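Actinorhodin polyketide putative beta-ketoacyl synthase 2 (Streptomyces coelicolor A3, PDB 1TQY) serves as the chain length factor of actinorhodin biosynthesis, a ketosynthase-family subunit that probably helps set the length of the polyketide chain. Local coordinates at residues B[60-64]-B[65-69]; B[86-89]-B[90-94]; B[136-139]-B[140-143]; B[244-247]-B[248-251]; B[292-295]-B[296-300]. All coordinates share one frame; numbering follows the deposited sequence.

Contact 1: residues B[60-64]-B[65-69]; sequences DDFHA and PDHIP
Ala64 O receives two amides from the turn that follows it, His67 N at 2.6 Å and Ile68 N at 2.7 Å. The Ile68 N-H points almost straight at the oxygen (167°), whereas His67 N arrives from above the carbonyl plane. One residue earlier, His63 O accepts Asp66 N at 2.7 Å, so the chain leaves an extended loop and closes into a single helical turn. Pro65 suits the start of this turn, because the first turn of a helix does not use the amide hydrogen that proline lacks. Its ring also serves as a platform: CD sits 3.5 Å from the centroid of the His63 imidazole, directly over the face, in a CH-pi contact. With chi1 at -174°, His63 carries that ring past its own carbonyl and over the proline. The same imidazole gives a hydrogen bond from ND1 to Asp66 OD2 (3.1 Å), which lies in the ring plane although the carboxylate is met from above, and the two bonds between His63 and Asp66, one given each way, brace the turn. Alongside, the rings of Phe62 and His67 are slid well apart, with centroids 5.1 Å from each other and planes at 30°. A water ties His67 NE2 to Asp61 O and His63 N. Phe62 packs on Leu82 and Leu24, and small Ala64 lies against Arg81 and Leu73. Together these features make a short, weakly bonded helical turn, partly buried between strand 55-57 and helix 78-93 and braced at its start by a His-carboxylate hydrogen bond.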
# COMPACT_ATOMS: atom_id res chain seq x y z
N ASP B 60 21.61 -10.97 12.50
CA ASP B 60 22.06 -12.36 12.66
C ASP B 60 21.79 -12.99 14.01
O ASP B 60 22.17 -14.13 14.24
CB ASP B 60 23.56 -12.47 12.38
CG ASP B 60 23.94 -12.01 10.99
OD1 ASP B 60 23.28 -12.42 10.01
OD2 ASP B 60 24.91 -11.23 10.89
N ASP B 61 21.13 -12.28 14.91
CA ASP B 61 20.86 -12.85 16.23
C ASP B 61 19.37 -13.05 16.44
O ASP B 61 18.90 -13.05 17.58
CB ASP B 61 21.43 -11.94 17.31
CG ASP B 61 20.98 -10.51 17.13
OD1 ASP B 61 21.30 -9.68 18.02
OD2 ASP B 61 20.32 -10.22 16.11
N PHE B 62 18.64 -13.21 15.34
CA PHE B 62 17.20 -13.41 15.41
C PHE B 62 16.86 -14.81 14.93
O PHE B 62 17.01 -15.14 13.75
CB PHE B 62 16.47 -12.40 14.52
CG PHE B 62 14.98 -12.59 14.47
CD1 PHE B 62 14.19 -12.31 15.59
CD2 PHE B 62 14.35 -13.04 13.31
CE1 PHE B 62 12.80 -12.47 15.55
CE2 PHE B 62 12.96 -13.21 13.26
CZ PHE B 62 12.18 -12.92 14.38
N HIS B 63 16.40 -15.66 15.84
CA HIS B 63 16.01 -17.00 15.45
C HIS B 63 14.50 -17.02 15.60
O HIS B 63 13.98 -17.14 16.71
CB HIS B 63 16.66 -18.04 16.37
CG HIS B 63 16.41 -19.45 15.94
ND1 HIS B 63 15.94 -20.42 16.81
CD2 HIS B 63 16.54 -20.06 14.74
CE1 HIS B 63 15.79 -21.56 16.15
NE2 HIS B 63 16.14 -21.36 14.89
N ALA B 64 13.79 -16.91 14.47
CA ALA B 64 12.34 -16.86 14.47
C ALA B 64 11.65 -17.79 15.47
O ALA B 64 10.85 -17.33 16.28
CB ALA B 64 11.81 -17.12 13.06
N PRO B 65 11.98 -19.09 15.44
CA PRO B 65 11.36 -20.04 16.37
C PRO B 65 11.39 -19.61 17.83
O PRO B 65 10.57 -20.04 18.63
CB PRO B 65 12.16 -21.33 16.13
CG PRO B 65 12.51 -21.22 14.67
CD PRO B 65 12.94 -19.77 14.56
N ASP B 66 12.33 -18.74 18.18
CA ASP B 66 12.39 -18.29 19.57
C ASP B 66 11.51 -17.08 19.82
O ASP B 66 11.28 -16.70 20.96
CB ASP B 66 13.83 -17.96 19.98
CG ASP B 66 14.72 -19.19 20.05
OD1 ASP B 66 14.25 -20.24 20.55
OD2 ASP B 66 15.89 -19.11 19.62
N HIS B 67 10.99 -16.48 18.75
CA HIS B 67 10.15 -15.29 18.92
C HIS B 67 8.74 -15.43 18.35
O HIS B 67 7.80 -14.79 18.83
CB HIS B 67 10.84 -14.10 18.27
CG HIS B 67 12.15 -13.74 18.91
ND1 HIS B 67 12.25 -12.78 19.89
CD2 HIS B 67 13.41 -14.20 18.70
CE1 HIS B 67 13.52 -12.65 20.25
NE2 HIS B 67 14.24 -13.51 19.55
N ILE B 68 8.60 -16.28 17.33
CA ILE B 68 7.33 -16.51 16.65
C ILE B 68 6.75 -17.91 16.94
O ILE B 68 7.48 -18.91 16.98
CB ILE B 68 7.54 -16.37 15.11
CG1 ILE B 68 8.01 -14.94 14.77
CG2 ILE B 68 6.28 -16.75 14.37
CD1 ILE B 68 7.06 -13.84 15.21
N PRO B 69 5.42 -17.99 17.15
CA PRO B 69 4.71 -19.24 17.44
C PRO B 69 4.90 -20.25 16.31
O PRO B 69 4.77 -19.91 15.14
CB PRO B 69 3.25 -18.79 17.55
CG PRO B 69 3.37 -17.39 18.07
CD PRO B 69 4.52 -16.83 17.26
O HOH W 1 16.73 -14.83 18.62

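Contact 2: residues B[86-89]-B[90-94]; sequences AADW and ALQDA
Ala86 and Ala90 begin a run of i to i+4 contacts along the last turns of the alpha-helix 78-93. Among the backbone bonds, Ala90 N reaches Ala86 O at 2.9 Å and Leu91 N reaches Ala87 O at 3.1 Å. Gln92 N meets Asp88 O at 3.1 Å. The ladder slackens toward the C-terminal end, where Asp93 N makes a weak bond to Ala90 O besides its main one to Trp89 O, and Ala94 N closes on Ala90 O at 3.1 Å.

The apolar contacts belong to one flank. Ala86, Ala87 and Ala90 are small enough to let the helix lie close on strand 238-246, where Ile241 and Val243 meet them, and bulkier Leu91 reaches beyond them to Pro98 and Met158.

Polar side chains occupy the more exposed flank. Gln92 has chi1 near 60°, which sets CG between its own backbone N and carbonyl carbon, 3.5 Å from Trp89 O; from there the extended chain leads NE2 back toward the preceding turn and Asp88. NE2 comes within 3.1 Å of Asp88 OD2, but the angle is too poor for a hydrogen bond and the amide and carboxylate planes stand 76° apart. Asp88 also touches Arg155 and His156. Asp93 turns its carboxylate away to Tyr259 OH and Val16 N, which use OD1. Its own amide stays in the helix, Asp93 N lying 2.9 Å from Trp89 O with a bent N-H...O angle of 133°.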
# COMPACT_ATOMS: atom_id res chain seq x y z
N ALA B 86 8.65 -7.17 16.34
CA ALA B 86 8.71 -5.74 16.59
C ALA B 86 7.37 -5.28 17.16
O ALA B 86 7.33 -4.61 18.19
CB ALA B 86 9.00 -5.00 15.28
N ALA B 87 6.28 -5.65 16.49
CA ALA B 87 4.95 -5.25 16.93
C ALA B 87 4.66 -5.68 18.36
O ALA B 87 4.19 -4.89 19.17
CB ALA B 87 3.89 -5.81 15.98
N ASP B 88 4.96 -6.93 18.69
CA ASP B 88 4.70 -7.42 20.04
C ASP B 88 5.46 -6.60 21.08
O ASP B 88 4.88 -6.16 22.08
CB ASP B 88 5.07 -8.90 20.16
CG ASP B 88 4.81 -9.46 21.54
OD1 ASP B 88 3.63 -9.51 21.95
OD2 ASP B 88 5.79 -9.85 22.22
N TRP B 89 6.76 -6.40 20.84
CA TRP B 89 7.61 -5.62 21.74
C TRP B 89 7.11 -4.18 21.92
O TRP B 89 7.21 -3.62 23.02
CB TRP B 89 9.06 -5.57 21.22
CG TRP B 89 9.81 -6.86 21.39
CD1 TRP B 89 9.45 -7.91 22.19
CD2 TRP B 89 11.05 -7.23 20.76
NE1 TRP B 89 10.39 -8.91 22.10
CE2 TRP B 89 11.38 -8.53 21.23
CE3 TRP B 89 11.90 -6.60 19.85
CZ2 TRP B 89 12.53 -9.20 20.82
CZ3 TRP B 89 13.06 -7.28 19.43
CH2 TRP B 89 13.36 -8.56 19.92
N ALA B 90 6.57 -3.60 20.85
CA ALA B 90 6.06 -2.24 20.91
C ALA B 90 4.82 -2.15 21.80
O ALA B 90 4.68 -1.22 22.60
CB ALA B 90 5.73 -1.75 19.50
N LEU B 91 3.93 -3.13 21.66
CA LEU B 91 2.71 -3.17 22.47
C LEU B 91 3.00 -3.36 23.95
O LEU B 91 2.32 -2.77 24.80
CB LEU B 91 1.77 -4.28 21.99
CG LEU B 91 0.94 -3.98 20.73
CD1 LEU B 91 0.19 -5.24 20.29
CD2 LEU B 91 -0.04 -2.85 21.04
N GLN B 92 4.00 -4.16 24.30
CA GLN B 92 4.29 -4.31 25.72
C GLN B 92 5.17 -3.18 26.25
O GLN B 92 5.19 -2.93 27.45
CB GLN B 92 4.90 -5.69 26.01
CG GLN B 92 6.19 -5.99 25.33
CD GLN B 92 6.59 -7.46 25.48
OE1 GLN B 92 7.63 -7.78 26.07
NE2 GLN B 92 5.75 -8.35 24.96
N ASP B 93 5.87 -2.49 25.36
CA ASP B 93 6.71 -1.36 25.77
C ASP B 93 5.76 -0.25 26.22
O ASP B 93 6.06 0.52 27.14
CB ASP B 93 7.55 -0.86 24.59
CG ASP B 93 8.42 0.33 24.94
OD1 ASP B 93 8.62 1.20 24.06
OD2 ASP B 93 8.92 0.42 26.09
N ALA B 94 4.61 -0.19 25.57
CA ALA B 94 3.59 0.80 25.87
C ALA B 94 2.65 0.30 26.96
O ALA B 94 1.72 1.00 27.35
CB ALA B 94 2.78 1.11 24.62

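Contact 3: residues B[136-139]-B[140-143]; sequences SVYE and SFAW
Tyr138 O is gripped by two amides, Ala142 N at 2.9 Å and Phe141 N at 3.0 Å. The first approaches almost head-on to the carbonyl, while the second comes from above its plane. The same oxygen lies over one face of the Phe141 ring, which chi1 of 65° folds back across it. Beside it the Tyr138 and Phe141 side chains run in the same direction, with CD1 of Tyr138 3.6 Å from CZ of Phe141 and the planes at 70°. This is the short helix 139-142, entered through a type I beta turn from Ser136 to Glu139. Serine suits the lead-in, since Ser136 OG accepts Tyr138 N at 2.9 Å as a capping bond. Val137 CG2 covers the centre of one Tyr138 face. At the far end a water carries the hydrogen-bond path onward, giving to Glu139 O (2.7 Å) and accepting from Trp143 N (3.0 Å). Glu139 is buried: OE2 is bonded to Thr120 OG1, but OE1 has no partner in the model, which may raise the affinity of this carboxylate for a proton. Glu139, Ser140 and Trp143 also pack on apolar side chains of the partner protein chain.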
# COMPACT_ATOMS: atom_id res chain seq x y z
N SER B 136 3.20 -23.65 -2.20
CA SER B 136 2.68 -23.57 -0.84
C SER B 136 1.27 -23.03 -0.72
O SER B 136 0.85 -22.18 -1.51
CB SER B 136 3.61 -22.71 0.01
OG SER B 136 3.01 -22.44 1.26
N VAL B 137 0.54 -23.51 0.27
CA VAL B 137 -0.81 -23.03 0.48
C VAL B 137 -0.77 -21.63 1.11
O VAL B 137 -1.80 -20.98 1.24
CB VAL B 137 -1.63 -24.01 1.39
CG1 VAL B 137 -1.88 -25.32 0.65
CG2 VAL B 137 -0.87 -24.27 2.69
N TYR B 138 0.43 -21.17 1.48
CA TYR B 138 0.60 -19.85 2.09
C TYR B 138 1.10 -18.79 1.10
O TYR B 138 1.13 -17.60 1.42
CB TYR B 138 1.60 -19.90 3.25
CG TYR B 138 1.30 -20.96 4.26
CD1 TYR B 138 0.06 -21.02 4.90
CD2 TYR B 138 2.24 -21.96 4.55
CE1 TYR B 138 -0.25 -22.04 5.79
CE2 TYR B 138 1.95 -22.99 5.44
CZ TYR B 138 0.70 -23.02 6.05
OH TYR B 138 0.38 -24.05 6.91
N GLU B 139 1.49 -19.21 -0.10
CA GLU B 139 1.99 -18.26 -1.09
C GLU B 139 0.95 -17.18 -1.38
O GLU B 139 1.30 -16.07 -1.76
CB GLU B 139 2.36 -18.99 -2.39
CG GLU B 139 2.70 -18.08 -3.56
CD GLU B 139 3.97 -17.24 -3.38
OE1 GLU B 139 4.63 -17.29 -2.32
OE2 GLU B 139 4.31 -16.50 -4.32
N SER B 140 -0.32 -17.53 -1.18
CA SER B 140 -1.43 -16.62 -1.43
C SER B 140 -1.45 -15.39 -0.52
O SER B 140 -2.06 -14.38 -0.86
CB SER B 140 -2.76 -17.37 -1.29
OG SER B 140 -2.85 -17.98 -0.01
N PHE B 141 -0.78 -15.46 0.63
CA PHE B 141 -0.78 -14.31 1.52
C PHE B 141 0.54 -14.00 2.21
O PHE B 141 0.64 -13.03 2.95
CB PHE B 141 -1.87 -14.46 2.58
CG PHE B 141 -1.63 -15.60 3.53
CD1 PHE B 141 -2.28 -16.82 3.36
CD2 PHE B 141 -0.76 -15.46 4.60
CE1 PHE B 141 -2.06 -17.88 4.23
CE2 PHE B 141 -0.53 -16.51 5.48
CZ PHE B 141 -1.19 -17.72 5.30
N ALA B 142 1.56 -14.83 1.99
CA ALA B 142 2.86 -14.61 2.62
C ALA B 142 3.69 -13.56 1.89
O ALA B 142 4.60 -12.98 2.47
CB ALA B 142 3.63 -15.91 2.68
N TRP B 143 3.36 -13.31 0.63
CA TRP B 143 4.10 -12.35 -0.18
C TRP B 143 3.49 -10.95 -0.34
O TRP B 143 4.20 -9.96 -0.19
CB TRP B 143 4.32 -12.93 -1.58
CG TRP B 143 4.79 -11.91 -2.59
CD1 TRP B 143 5.98 -11.23 -2.57
CD2 TRP B 143 4.07 -11.41 -3.72
NE1 TRP B 143 6.04 -10.34 -3.62
CE2 TRP B 143 4.88 -10.44 -4.34
CE3 TRP B 143 2.82 -11.70 -4.28
CZ2 TRP B 143 4.48 -9.74 -5.49
CZ3 TRP B 143 2.41 -11.01 -5.42
CH2 TRP B 143 3.25 -10.04 -6.01
O HOH W 2 1.04 -13.40 -1.19

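Contact 4: residues B[244-247]-B[248-251]; sequences LEDS and AAAE
Asp246 OD1 meets two amides, those of Ala248 and Ala249, and so makes Asp246 the N-cap of helix 247-253 at the point where strand 238-246 ends. The bond from Ala249 N is the sounder one, 3.2 Å long and 159° at the hydrogen, and it reaches OD1 from above the carboxylate plane. Ala248 N is nearer, at 2.8 Å, but strongly bent and therefore weak. Aspartate suits the position: its chain is short enough to fold back on the first turn, and its negative charge would probably be stabilised by the amide dipoles of the helix start. A chi1 of -178° sends CG away from the backbone N and past the carbonyl side, toward those amides.

The backbone continues the job. Asp246 O takes Ala250 N at 2.8 Å, and Ser247 O takes Glu251 N at 3.1 Å in a nearly straight bond. Three alanines in a row keep this turn slim, and Ala249 CB rests 3.9 Å from Asp246 CB.

Further out, neighbouring strands and loops hold the backbone around the cap. The backbones of Leu244, Glu245 and Asp246 are bonded to Val190, Leu12 and Pro188, Ser247 is joined to Ser10, and Ile183 of helix 171-185 touches Asp246. Buried Glu245 is directed at the first turn and extends its carboxylate to Arg253 and Thr14, with OE2 in a salt bridge to Arg253 NH2 and a hydrogen bond with Thr14 OG1, while its CG passes 4.1 Å from Ala250 CB.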
# COMPACT_ATOMS: atom_id res chain seq x y z
N LEU B 244 1.02 4.29 18.40
CA LEU B 244 0.62 5.68 18.48
C LEU B 244 -0.79 5.68 19.03
O LEU B 244 -1.57 4.75 18.76
CB LEU B 244 0.62 6.34 17.11
CG LEU B 244 1.73 6.05 16.10
CD1 LEU B 244 1.75 7.18 15.10
CD2 LEU B 244 3.07 5.90 16.78
N GLU B 245 -1.12 6.70 19.80
CA GLU B 245 -2.46 6.80 20.33
C GLU B 245 -2.84 8.19 20.78
O GLU B 245 -1.99 9.05 21.01
CB GLU B 245 -2.67 5.78 21.46
CG GLU B 245 -1.68 5.83 22.59
CD GLU B 245 -1.77 4.58 23.49
OE1 GLU B 245 -2.90 4.18 23.86
OE2 GLU B 245 -0.71 4.02 23.84
N ASP B 246 -4.15 8.39 20.86
CA ASP B 246 -4.76 9.65 21.27
C ASP B 246 -4.27 10.01 22.66
O ASP B 246 -4.27 9.17 23.57
CB ASP B 246 -6.28 9.49 21.24
CG ASP B 246 -7.01 10.76 21.61
OD1 ASP B 246 -6.90 11.21 22.77
OD2 ASP B 246 -7.71 11.30 20.73
N SER B 247 -3.86 11.26 22.82
CA SER B 247 -3.36 11.75 24.11
C SER B 247 -4.31 11.44 25.26
O SER B 247 -3.92 10.85 26.27
CB SER B 247 -3.15 13.26 24.04
OG SER B 247 -1.83 13.58 24.40
N ALA B 248 -5.56 11.86 25.09
CA ALA B 248 -6.59 11.65 26.09
C ALA B 248 -6.76 10.16 26.38
O ALA B 248 -6.64 9.73 27.53
CB ALA B 248 -7.90 12.25 25.62
N ALA B 249 -7.02 9.37 25.34
CA ALA B 249 -7.19 7.94 25.53
C ALA B 249 -5.98 7.33 26.25
O ALA B 249 -6.13 6.41 27.05
CB ALA B 249 -7.40 7.25 24.20
N ALA B 250 -4.80 7.84 25.95
CA ALA B 250 -3.58 7.33 26.57
C ALA B 250 -3.60 7.53 28.08
O ALA B 250 -3.41 6.58 28.84
CB ALA B 250 -2.36 8.02 25.97
N GLU B 251 -3.81 8.77 28.52
CA GLU B 251 -3.83 9.06 29.95
C GLU B 251 -4.96 8.32 30.65
O GLU B 251 -4.80 7.85 31.77
CB GLU B 251 -3.96 10.56 30.20
CG GLU B 251 -2.65 11.20 30.65
CD GLU B 251 -2.85 12.23 31.75
OE1 GLU B 251 -3.56 11.92 32.73
OE2 GLU B 251 -2.29 13.34 31.63

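Contact 5: residues B[292-295]-B[296-300]; sequences AGTG and PEDVD
Thr294 and Gly295 meet Asp298 in the connection between helix 281-292 and strand 301-303, a loop that leaves the helix by a Schellman motif and then makes one 3-10 turn over residues 296-298. Gly293, the first residue past the helix, has a positive phi of 69°, a conformation that glycine adopts easily. Past it, Gly295 and Asp298 bind each other twice. Gly295 N gives to Asp298 OD1 at 3.0 Å, meeting the carboxylate from above its plane, and Asp298 N returns a bond to Gly295 O, also 3.0 Å. Asp298 can do this because chi1 of -61° keeps CG beside its own backbone N and turns the carboxylate back over the start of the turn. Thr294 slides past it in the opposite direction, its OG1 3.0 Å from Asp298 CB and 3.2 Å from Asp298 OD1. Gly295, with no side chain, leaves room for Glu297, whose OE2 lies 3.8 Å from Gly295 CA. Pro296 fits the first position of the turn, where its rigid ring suits the phi required and no amide hydrogen is missed; its carbonyl oxygen then accepts Val299 N at 3.1 Å. On the inner side Pro296 and Val299 press on Leu289 of helix 281-292 and Phe324 of helix 310-324, while Thr294 rests against Val407 and Arg409 of strand 402-410, so the loop bridges two helices and a strand.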
# COMPACT_ATOMS: atom_id res chain seq x y z
N ALA B 292 2.47 21.14 12.06
CA ALA B 292 2.89 21.10 13.45
C ALA B 292 2.77 22.46 14.14
O ALA B 292 2.87 22.54 15.36
CB ALA B 292 4.32 20.61 13.54
N GLY B 293 2.57 23.51 13.35
CA GLY B 293 2.46 24.84 13.93
C GLY B 293 3.80 25.30 14.49
O GLY B 293 3.86 26.03 15.47
N THR B 294 4.88 24.85 13.85
CA THR B 294 6.22 25.21 14.28
C THR B 294 7.07 25.78 13.14
O THR B 294 6.99 25.30 12.01
CB THR B 294 6.97 24.01 14.88
OG1 THR B 294 8.38 24.28 14.89
CG2 THR B 294 6.72 22.75 14.08
N GLY B 295 7.87 26.79 13.44
CA GLY B 295 8.71 27.40 12.42
C GLY B 295 10.08 26.77 12.28
O GLY B 295 10.49 25.98 13.13
N PRO B 296 10.82 27.08 11.20
CA PRO B 296 12.16 26.52 10.99
C PRO B 296 13.07 26.69 12.20
O PRO B 296 13.80 25.78 12.58
CB PRO B 296 12.66 27.29 9.78
CG PRO B 296 11.43 27.45 8.98
CD PRO B 296 10.39 27.85 10.02
N GLU B 297 13.02 27.88 12.80
CA GLU B 297 13.84 28.23 13.97
C GLU B 297 13.63 27.31 15.14
O GLU B 297 14.52 27.13 15.97
CB GLU B 297 13.53 29.65 14.45
CG GLU B 297 13.06 30.60 13.38
CD GLU B 297 11.54 30.62 13.23
OE1 GLU B 297 10.86 30.90 14.25
OE2 GLU B 297 11.04 30.36 12.11
N ASP B 298 12.43 26.75 15.23
CA ASP B 298 12.09 25.86 16.34
C ASP B 298 12.77 24.49 16.27
O ASP B 298 13.00 23.86 17.31
CB ASP B 298 10.57 25.70 16.39
CG ASP B 298 9.85 27.03 16.64
OD1 ASP B 298 8.66 27.14 16.27
OD2 ASP B 298 10.47 27.96 17.20
N VAL B 299 13.09 24.04 15.06
CA VAL B 299 13.73 22.73 14.88
C VAL B 299 15.15 22.68 15.45
O VAL B 299 15.98 23.52 15.13
CB VAL B 299 13.78 22.31 13.40
CG1 VAL B 299 14.32 20.87 13.28
CG2 VAL B 299 12.41 22.40 12.81
N ASP B 300 15.41 21.67 16.27
CA ASP B 300 16.70 21.51 16.91
C ASP B 300 17.58 20.48 16.23
O ASP B 300 18.79 20.48 16.42
CB ASP B 300 16.48 21.12 18.37
CG ASP B 300 15.73 22.18 19.14
OD1 ASP B 300 14.87 21.81 19.97
OD2 ASP B 300 16.01 23.38 18.91

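How the contacts relate
All five contacts are local, along a helix, round a turn or at a strand-to-helix junction, yet their surroundings differ. Contacts 1 and 2 lie on successive helices and touch, His67 CE1 standing 3.6 Å from Trp89 CZ2. Contacts 2 and 4 share strand 238-246: the first packs alanines on it, the second caps the helix that follows it, and their nearest atoms are about 5 Å apart. Contact 3 is largely buried against the partner chain, while the others are partly buried and touch no other chain of the assembly. Carboxylates serve differently: one pairs with histidine in contact 1, one caps a helix in contact 4, and one takes the Gly295 amide at the start of a 3-10 turn in contact 5, across the chain's centre from contacts 1 and 3.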